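Long-range contacts in mandelate racemase/muconate lactonizing enzyme family protein (Roseovarius nubinhibens ISM, PDB 3U4F), which binds magnesium and is probably a hydro-lyase of the mandelate racemase and muconate lactonizing enzyme family: residues I60-L65 against Y99-A103; M104-T109 against L282-C288. One frame throughout, in Å; residues are numbered along the deposited sequence.

Contact 1: residues I60-L65 against Y99-A103; sequences ITCEVL and YLRRA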
ATOM      1  N   ILE A  60      11.466  -6.212   7.551  1.00  7.15           N
ATOM      2  CA  ILE A  60      11.089  -5.989   6.146  1.00  6.49           C
ATOM      3  C   ILE A  60      11.065  -4.500   5.899  1.00  6.24           C
ATOM      4  O   ILE A  60      11.625  -4.002   4.917  1.00  6.56           O
ATOM      5  CB  ILE A  60       9.721  -6.621   5.841  1.00  5.79           C
ATOM      6  CG1 ILE A  60       9.740  -8.119   6.240  1.00  7.95           C
ATOM      7  CG2 ILE A  60       9.358  -6.437   4.363  1.00  6.73           C
ATOM      8  CD1 ILE A  60       8.453  -8.886   5.869  1.00  9.52           C
ATOM      9  N   THR A  61      10.440  -3.763   6.820  1.00  4.90           N
ATOM     10  CA  THR A  61      10.395  -2.304   6.710  1.00  5.12           C
ATOM     11  C   THR A  61      11.788  -1.694   6.583  1.00  5.17           C
ATOM     12  O   THR A  61      12.017  -0.791   5.773  1.00  4.38           O
ATOM     13  CB  THR A  61       9.635  -1.697   7.911  1.00  5.07           C
ATOM     14  OG1 THR A  61       8.317  -2.252   7.917  1.00  4.65           O
ATOM     15  CG2 THR A  61       9.538  -0.152   7.800  1.00  4.07           C
ATOM     16  N   CYS A  62      12.730  -2.167   7.393  1.00  5.78           N
ATOM     17  CA  CYS A  62      14.087  -1.630   7.288  1.00  6.53           C
ATOM     18  C   CYS A  62      14.745  -1.964   5.917  1.00  6.82           C
ATOM     19  O   CYS A  62      15.515  -1.166   5.383  1.00  5.42           O
ATOM     20  CB  CYS A  62      14.935  -2.138   8.463  1.00  6.89           C
ATOM     21  SG  CYS A  62      14.472  -1.339  10.044  1.00 10.27           S
ATOM     22  N   GLU A  63      14.455  -3.140   5.357  1.00  7.60           N
ATOM     23  CA  GLU A  63      14.983  -3.420   4.011  1.00  8.34           C
ATOM     24  C   GLU A  63      14.398  -2.423   2.973  1.00  8.47           C
ATOM     25  O   GLU A  63      15.116  -1.931   2.116  1.00  8.12           O
ATOM     26  CB  GLU A  63      14.709  -4.861   3.609  1.00  9.98           C
ATOM     27  CG  GLU A  63      15.426  -5.303   2.309  1.00 13.41           C
ATOM     28  CD  GLU A  63      16.955  -5.304   2.428  1.00 20.25           C
ATOM     29  OE1 GLU A  63      17.464  -5.568   3.528  1.00 25.49           O
ATOM     30  OE2 GLU A  63      17.636  -5.034   1.413  1.00 24.28           O
ATOM     31  N   VAL A  64      13.092  -2.141   3.070  1.00  7.06           N
ATOM     32  CA  VAL A  64      12.439  -1.170   2.193  1.00  6.74           C
ATOM     33  C   VAL A  64      13.065   0.216   2.386  1.00  6.43           C
ATOM     34  O   VAL A  64      13.292   0.992   1.430  1.00  6.01           O
ATOM     35  CB  VAL A  64      10.905  -1.138   2.507  1.00  7.16           C
ATOM     36  CG1 VAL A  64      10.229   0.031   1.820  1.00  7.02           C
ATOM     37  CG2 VAL A  64      10.253  -2.429   2.104  1.00  6.12           C
ATOM     38  N   LEU A  65      13.375   0.537   3.640  1.00  6.64           N
ATOM     39  CA  LEU A  65      14.014   1.818   3.923  1.00  7.41           C
ATOM     40  C   LEU A  65      15.323   1.945   3.137  1.00  7.86           C
ATOM     41  O   LEU A  65      15.553   2.954   2.448  1.00  7.98           O
ATOM     42  CB  LEU A  65      14.277   1.964   5.440  1.00  7.52           C
ATOM     43  CG  LEU A  65      14.628   3.377   5.949  1.00  9.07           C
ATOM     44  CD1 LEU A  65      14.377   3.504   7.453  1.00  9.60           C
ATOM     45  CD2 LEU A  65      16.073   3.653   5.648  1.00 12.18           C
ATOM     46  N   TYR A  99       4.284  -0.274   3.410  1.00  7.62           N
ATOM     47  CA  TYR A  99       5.719  -0.470   3.733  1.00  7.37           C
ATOM     48  C   TYR A  99       6.578   0.758   3.461  1.00  6.74           C
ATOM     49  O   TYR A  99       7.431   1.127   4.281  1.00  7.10           O
ATOM     50  CB  TYR A  99       6.301  -1.723   3.071  1.00  6.85           C
ATOM     51  CG  TYR A  99       6.112  -2.988   3.901  1.00  7.30           C
ATOM     52  CD1 TYR A  99       6.834  -3.182   5.098  1.00  7.18           C
ATOM     53  CD2 TYR A  99       5.236  -3.991   3.492  1.00  4.53           C
ATOM     54  CE1 TYR A  99       6.684  -4.324   5.848  1.00  7.14           C
ATOM     55  CE2 TYR A  99       5.055  -5.148   4.264  1.00  4.75           C
ATOM     56  CZ  TYR A  99       5.802  -5.320   5.414  1.00  7.79           C
ATOM     57  OH  TYR A  99       5.638  -6.465   6.163  1.00  7.18           O
ATOM     58  N   LEU A 100       6.356   1.398   2.320  1.00  6.05           N
ATOM     59  CA  LEU A 100       7.156   2.557   1.991  1.00  6.84           C
ATOM     60  C   LEU A 100       7.003   3.639   3.068  1.00  7.53           C
ATOM     61  O   LEU A 100       7.982   4.286   3.445  1.00  7.17           O
ATOM     62  CB  LEU A 100       6.789   3.117   0.622  1.00  6.02           C
ATOM     63  CG  LEU A 100       7.727   4.234   0.090  1.00  7.77           C
ATOM     64  CD1 LEU A 100       9.090   3.702  -0.322  1.00  8.94           C
ATOM     65  CD2 LEU A 100       7.072   4.981  -1.107  1.00  8.89           C
ATOM     66  N   ARG A 101       5.768   3.845   3.518  1.00  6.53           N
ATOM     67  CA  ARG A 101       5.482   4.850   4.508  1.00  6.45           C
ATOM     68  C   ARG A 101       5.996   4.496   5.900  1.00  6.23           C
ATOM     69  O   ARG A 101       6.529   5.366   6.614  1.00  6.48           O
ATOM     70  CB  ARG A 101       3.986   5.245   4.423  1.00  6.34           C
ATOM     71  CG  ARG A 101       3.743   6.027   3.101  1.00  8.38           C
ATOM     72  CD  ARG A 101       2.476   5.682   2.363  1.00  9.96           C
ATOM     73  NE  ARG A 101       2.401   6.377   1.074  1.00 12.18           N
ATOM     74  CZ  ARG A 101       2.869   5.881  -0.080  1.00 13.73           C
ATOM     75  NH1 ARG A 101       3.453   4.684  -0.128  1.00 10.49           N
ATOM     76  NH2 ARG A 101       2.774   6.598  -1.196  1.00 16.51           N
ATOM     77  N   ARG A 102       5.907   3.222   6.277  1.00  6.37           N
ATOM     78  CA  ARG A 102       6.469   2.776   7.557  1.00  6.16           C
ATOM     79  C   ARG A 102       7.976   3.057   7.593  1.00  7.06           C
ATOM     80  O   ARG A 102       8.528   3.407   8.652  1.00  7.43           O
ATOM     81  CB  ARG A 102       6.227   1.276   7.774  1.00  6.45           C
ATOM     82  CG  ARG A 102       4.743   0.873   7.987  1.00  5.77           C
ATOM     83  CD  ARG A 102       4.591  -0.631   7.831  1.00  6.36           C
ATOM     84  NE  ARG A 102       3.218  -1.107   8.021  1.00  7.46           N
ATOM     85  CZ  ARG A 102       2.808  -1.795   9.089  1.00  7.84           C
ATOM     86  NH1 ARG A 102       3.648  -2.083  10.109  1.00  6.77           N
ATOM     87  NH2 ARG A 102       1.553  -2.161   9.163  1.00  8.18           N
ATOM     88  N   ALA A 103       8.625   2.910   6.431  1.00  5.92           N
ATOM     89  CA  ALA A 103      10.075   3.093   6.312  1.00  6.83           C
ATOM     90  C   ALA A 103      10.413   4.597   6.382  1.00  7.35           C
ATOM     91  O   ALA A 103      11.295   5.030   7.132  1.00  8.19           O
ATOM     92  CB  ALA A 103      10.566   2.474   4.967  1.00  6.28           C
TER
HETATM   93  O   HOH W   1       6.876  -2.204  10.121  1.00  9.35           O
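Two helices of the N-terminal capping domain of an enolase-superfamily enzyme meet here: Ile60, Thr61, Val64 and Leu65 of helix 58-73 pack on Tyr99, Arg102 and Ala103 of helix 98-119. The short segments cross at -82°, nearly at a right angle, with their axes 8.2 Å apart. Ala103 lets them come close. Its CB points at the first helix and lies 3.8 Å from Leu65 CB and 4.0 Å from Val64 CG1. The Tyr99 ring reaches back along the first helix. Ile60 lays its CG2 over one face of this ring, 4.1 Å from the centroid, in a CH-pi contact. That methyl stands anti to the Ile60 backbone N (chi1 -54°, measured to CG1). Thr61 OG1 comes to the edge of the same ring, 3.3 Å from Tyr99 CD1. The same rotation that brings OG1 there sends Thr61 CG2 to the second backbone, 3.5 Å from Ala103 N. A water joins the polar ends. It lies 2.6 Å from Thr61 OG1 and accepts a 3.2 Å bond from Arg102 NH1. Ser98 holds NE of the same guanidinium, and Lys94 O of the second subunit takes NH2. Tyr99 also meets the ring of Phe95 of the second subunit and packs on its own counterpart there. Replacing Tyr99 with an alanine would probably leave the Ile60 methyl without its ring face and open a gap that reaches the subunit interface. Across the segments themselves the contact is apolar packing, with the water as a polar bridge at one side. It is a near-perpendicular helix pair of the N-terminal alpha+beta domain typical of the mandelate racemase and muconate lactonizing enzyme family.

Contact 2: residues M104-T109 against L282-C288; sequences MAGVDT and LYLGGIC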
HETATM    1  N   MSE A 104       9.682   5.385   5.617  1.00  6.69           N
HETATM    2  CA  MSE A 104       9.905   6.831   5.592  1.00  7.71           C
HETATM    3  C   MSE A 104       9.768   7.431   6.998  1.00  7.64           C
HETATM    4  O   MSE A 104      10.475   8.382   7.380  1.00  6.41           O
HETATM    5  CB  MSE A 104       8.844   7.455   4.689  1.00  9.05           C
HETATM    6  CG  MSE A 104       9.171   7.457   3.196  1.00 12.63           C
HETATM    7 SE   MSE A 104       7.482   7.723   2.152  1.00 27.18          SE
HETATM    8  CE  MSE A 104       6.954   9.459   2.872  1.00 19.26           C
ATOM      9  N   ALA A 105       8.837   6.868   7.762  1.00  7.28           N
ATOM     10  CA  ALA A 105       8.562   7.330   9.113  1.00  7.09           C
ATOM     11  C   ALA A 105       9.787   7.246  10.016  1.00  8.25           C
ATOM     12  O   ALA A 105       9.964   8.108  10.904  1.00  7.81           O
ATOM     13  CB  ALA A 105       7.376   6.517   9.728  1.00  8.89           C
ATOM     14  N   GLY A 106      10.602   6.205   9.841  1.00  7.06           N
ATOM     15  CA  GLY A 106      11.823   6.053  10.645  1.00  7.34           C
ATOM     16  C   GLY A 106      12.838   7.144  10.346  1.00  7.27           C
ATOM     17  O   GLY A 106      13.544   7.628  11.236  1.00  7.71           O
ATOM     18  N   VAL A 107      12.926   7.531   9.086  1.00  7.52           N
ATOM     19  CA  VAL A 107      13.853   8.617   8.716  1.00  8.46           C
ATOM     20  C   VAL A 107      13.344   9.973   9.210  1.00  8.66           C
ATOM     21  O   VAL A 107      14.100  10.780   9.760  1.00  7.91           O
ATOM     22  CB  VAL A 107      14.114   8.671   7.206  1.00  8.28           C
ATOM     23  CG1 VAL A 107      15.180   9.769   6.871  1.00  9.45           C
ATOM     24  CG2 VAL A 107      14.570   7.293   6.697  1.00  7.10           C
ATOM     25  N   ASP A 108      12.058  10.228   8.995  1.00  7.99           N
ATOM     26  CA  ASP A 108      11.459  11.462   9.461  1.00  7.97           C
ATOM     27  C   ASP A 108      11.624  11.627  10.977  1.00  8.20           C
ATOM     28  O   ASP A 108      12.041  12.683  11.435  1.00  7.56           O
ATOM     29  CB  ASP A 108       9.992  11.468   9.048  1.00  8.18           C
ATOM     30  CG  ASP A 108       9.149  12.469   9.824  1.00  9.80           C
ATOM     31  OD1 ASP A 108       8.647  13.416   9.175  1.00 10.30           O
ATOM     32  OD2 ASP A 108       8.958  12.278  11.049  1.00 11.32           O
ATOM     33  N   THR A 109      11.312  10.597  11.756  1.00  8.44           N
ATOM     34  CA  THR A 109      11.384  10.771  13.215  1.00  8.01           C
ATOM     35  C   THR A 109      12.815  10.929  13.699  1.00  8.12           C
ATOM     36  O   THR A 109      13.066  11.648  14.677  1.00  7.43           O
ATOM     37  CB  THR A 109      10.656   9.638  13.965  1.00  8.77           C
ATOM     38  OG1 THR A 109      11.121   8.365  13.493  1.00  7.20           O
ATOM     39  CG2 THR A 109       9.150   9.779  13.738  1.00  7.66           C
ATOM     40  N   LEU A 282       3.552   6.555  12.669  1.00  6.24           N
ATOM     41  CA  LEU A 282       4.492   5.705  11.946  1.00  7.71           C
ATOM     42  C   LEU A 282       3.885   4.968  10.742  1.00  9.06           C
ATOM     43  O   LEU A 282       4.585   4.780   9.738  1.00 10.87           O
ATOM     44  CB  LEU A 282       5.234   4.780  12.906  1.00  7.41           C
ATOM     45  CG  LEU A 282       5.969   5.505  14.066  1.00  6.47           C
ATOM     46  CD1 LEU A 282       6.706   4.495  14.953  1.00  6.55           C
ATOM     47  CD2 LEU A 282       6.950   6.580  13.525  1.00  5.98           C
ATOM     48  N   TYR A 283       2.609   4.581  10.806  1.00  7.89           N
ATOM     49  CA  TYR A 283       1.923   4.039   9.613  1.00  8.55           C
ATOM     50  C   TYR A 283       1.820   5.069   8.492  1.00  8.05           C
ATOM     51  O   TYR A 283       1.937   4.744   7.313  1.00  8.25           O
ATOM     52  CB  TYR A 283       0.516   3.507   9.924  1.00  8.38           C
ATOM     53  CG  TYR A 283       0.443   2.267  10.834  1.00 11.58           C
ATOM     54  CD1 TYR A 283       1.531   1.381  10.947  1.00 12.00           C
ATOM     55  CD2 TYR A 283      -0.734   1.957  11.537  1.00 10.78           C
ATOM     56  CE1 TYR A 283       1.455   0.231  11.752  1.00 14.24           C
ATOM     57  CE2 TYR A 283      -0.808   0.811  12.390  1.00 14.89           C
ATOM     58  CZ  TYR A 283       0.304  -0.039  12.490  1.00 14.93           C
ATOM     59  OH  TYR A 283       0.271  -1.192  13.280  1.00 14.23           O
ATOM     60  N   LEU A 284       1.597   6.322   8.872  1.00  6.45           N
ATOM     61  CA  LEU A 284       1.350   7.366   7.910  1.00  6.16           C
ATOM     62  C   LEU A 284       2.614   7.866   7.205  1.00  6.49           C
ATOM     63  O   LEU A 284       2.508   8.445   6.133  1.00  7.10           O
ATOM     64  CB  LEU A 284       0.580   8.534   8.576  1.00  5.52           C
ATOM     65  CG  LEU A 284       0.222   9.784   7.764  1.00  6.63           C
ATOM     66  CD1 LEU A 284      -0.611   9.461   6.524  1.00  5.02           C
ATOM     67  CD2 LEU A 284      -0.561  10.684   8.686  1.00  5.26           C
ATOM     68  N   GLY A 285       3.797   7.672   7.811  1.00  6.64           N
ATOM     69  CA  GLY A 285       5.029   8.120   7.196  1.00  6.21           C
ATOM     70  C   GLY A 285       5.787   9.227   7.924  1.00  6.94           C
ATOM     71  O   GLY A 285       6.732   9.794   7.376  1.00  7.60           O
ATOM     72  N   GLY A 286       5.398   9.494   9.179  1.00  7.29           N
ATOM     73  CA  GLY A 286       6.180  10.341  10.065  1.00  6.54           C
ATOM     74  C   GLY A 286       5.471  11.620  10.518  1.00  8.35           C
ATOM     75  O   GLY A 286       4.295  11.887  10.195  1.00  8.25           O
ATOM     76  N   ILE A 287       6.213  12.423  11.258  1.00  8.58           N
ATOM     77  CA  ILE A 287       5.678  13.656  11.845  1.00 10.06           C
ATOM     78  C   ILE A 287       5.243  14.664  10.784  1.00  9.70           C
ATOM     79  O   ILE A 287       4.157  15.261  10.890  1.00  9.94           O
ATOM     80  CB  ILE A 287       6.729  14.278  12.831  1.00  8.76           C
ATOM     81  CG1 ILE A 287       6.907  13.385  14.074  1.00  9.62           C
ATOM     82  CG2 ILE A 287       6.376  15.748  13.192  1.00  9.81           C
ATOM     83  CD1 ILE A 287       5.751  13.477  15.127  1.00 10.23           C
ATOM     84  N   CYS A 288       6.073  14.874   9.765  1.00 10.59           N
ATOM     85  CA  CYS A 288       5.721  15.846   8.734  1.00 10.60           C
ATOM     86  C   CYS A 288       4.380  15.517   8.097  1.00 10.09           C
ATOM     87  O   CYS A 288       3.533  16.396   7.993  1.00  9.89           O
ATOM     88  CB  CYS A 288       6.798  15.962   7.649  1.00 11.27           C
ATOM     89  SG  CYS A 288       8.298  16.810   8.245  1.00 16.60           S
TER
HETATM   90  O   HOH W   2       6.473  12.515   7.561  1.00 11.63           O
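Segment 104-109 of helix 98-119 runs past a glycine turn, and the backbones come closest where Ala105 CA lies 4.0 Å from Gly286 CA. Gly285 and Gly286 both have positive phi. A side chain at Gly286 would clash with the Asp108 carboxylate. Ala105 CB packs into the turn, 3.3 Å from Leu282 O, and its CA makes a CA-H...O contact with Gly285 O. Asp108 carries the polar part. Its CG is anti to the backbone N (chi1 162°), which carries the carboxylate over Gly286 to the first turn of helix 287-299. There the two oxygens take two successive amides. Ile287 N gives OD2 a bond of 2.8 Å, coming from above the carboxylate plane. Cys288 N binds OD1 at 3.0 Å on the syn side, nearly straight at 168°. A water donates to OD1 and also to Gly285 O, so the carboxylate is tied to the turn as well as to the helix start. The helix dipole would probably favour the negative charge at this N-terminal end. Beside the carboxylate the contact is apolar. Leu282 CD2 lies 3.8 Å from Ala105 CB and also touches Thr109 CG2. The Thr109 hydroxyl turns back to its own helix and bonds Ala105 O at 2.8 Å, an oxygen that also accepts from Thr109 N. This leaves the methyl facing Leu282. The same hydroxyl is bonded to Gln52 N of strand 48-52. Helix 98-119 touches helix 58-73, where Val107 meets Leu65 and Val69, as well as the start of helix 287-299. Helix 81-91 touches both segments, Met104 (selenomethionine) through Thr89 and Cys288 through Leu81 and Leu85.

Overall arrangement
Contact 1 and contact 2 share helix 98-119 and use successive parts of it, residues 99-103 and then 104-109. Their centres are 10 Å apart, on the same side of the chain's centre. Along the chain they come in series. Contact 1 stays within the N-terminal domain, while contact 2 crosses 172 residues to join that domain to the barrel domain. They touch directly where Leu65 meets Val107 and where Arg101 and Arg102 pack on Tyr283. One helix thus links a helix pair at the dimer interface to the barrel. Both contacts lie outside the metal site, with Arg102 and Leu282 each about 10 or 11 Å from Glu257, side chain to side chain.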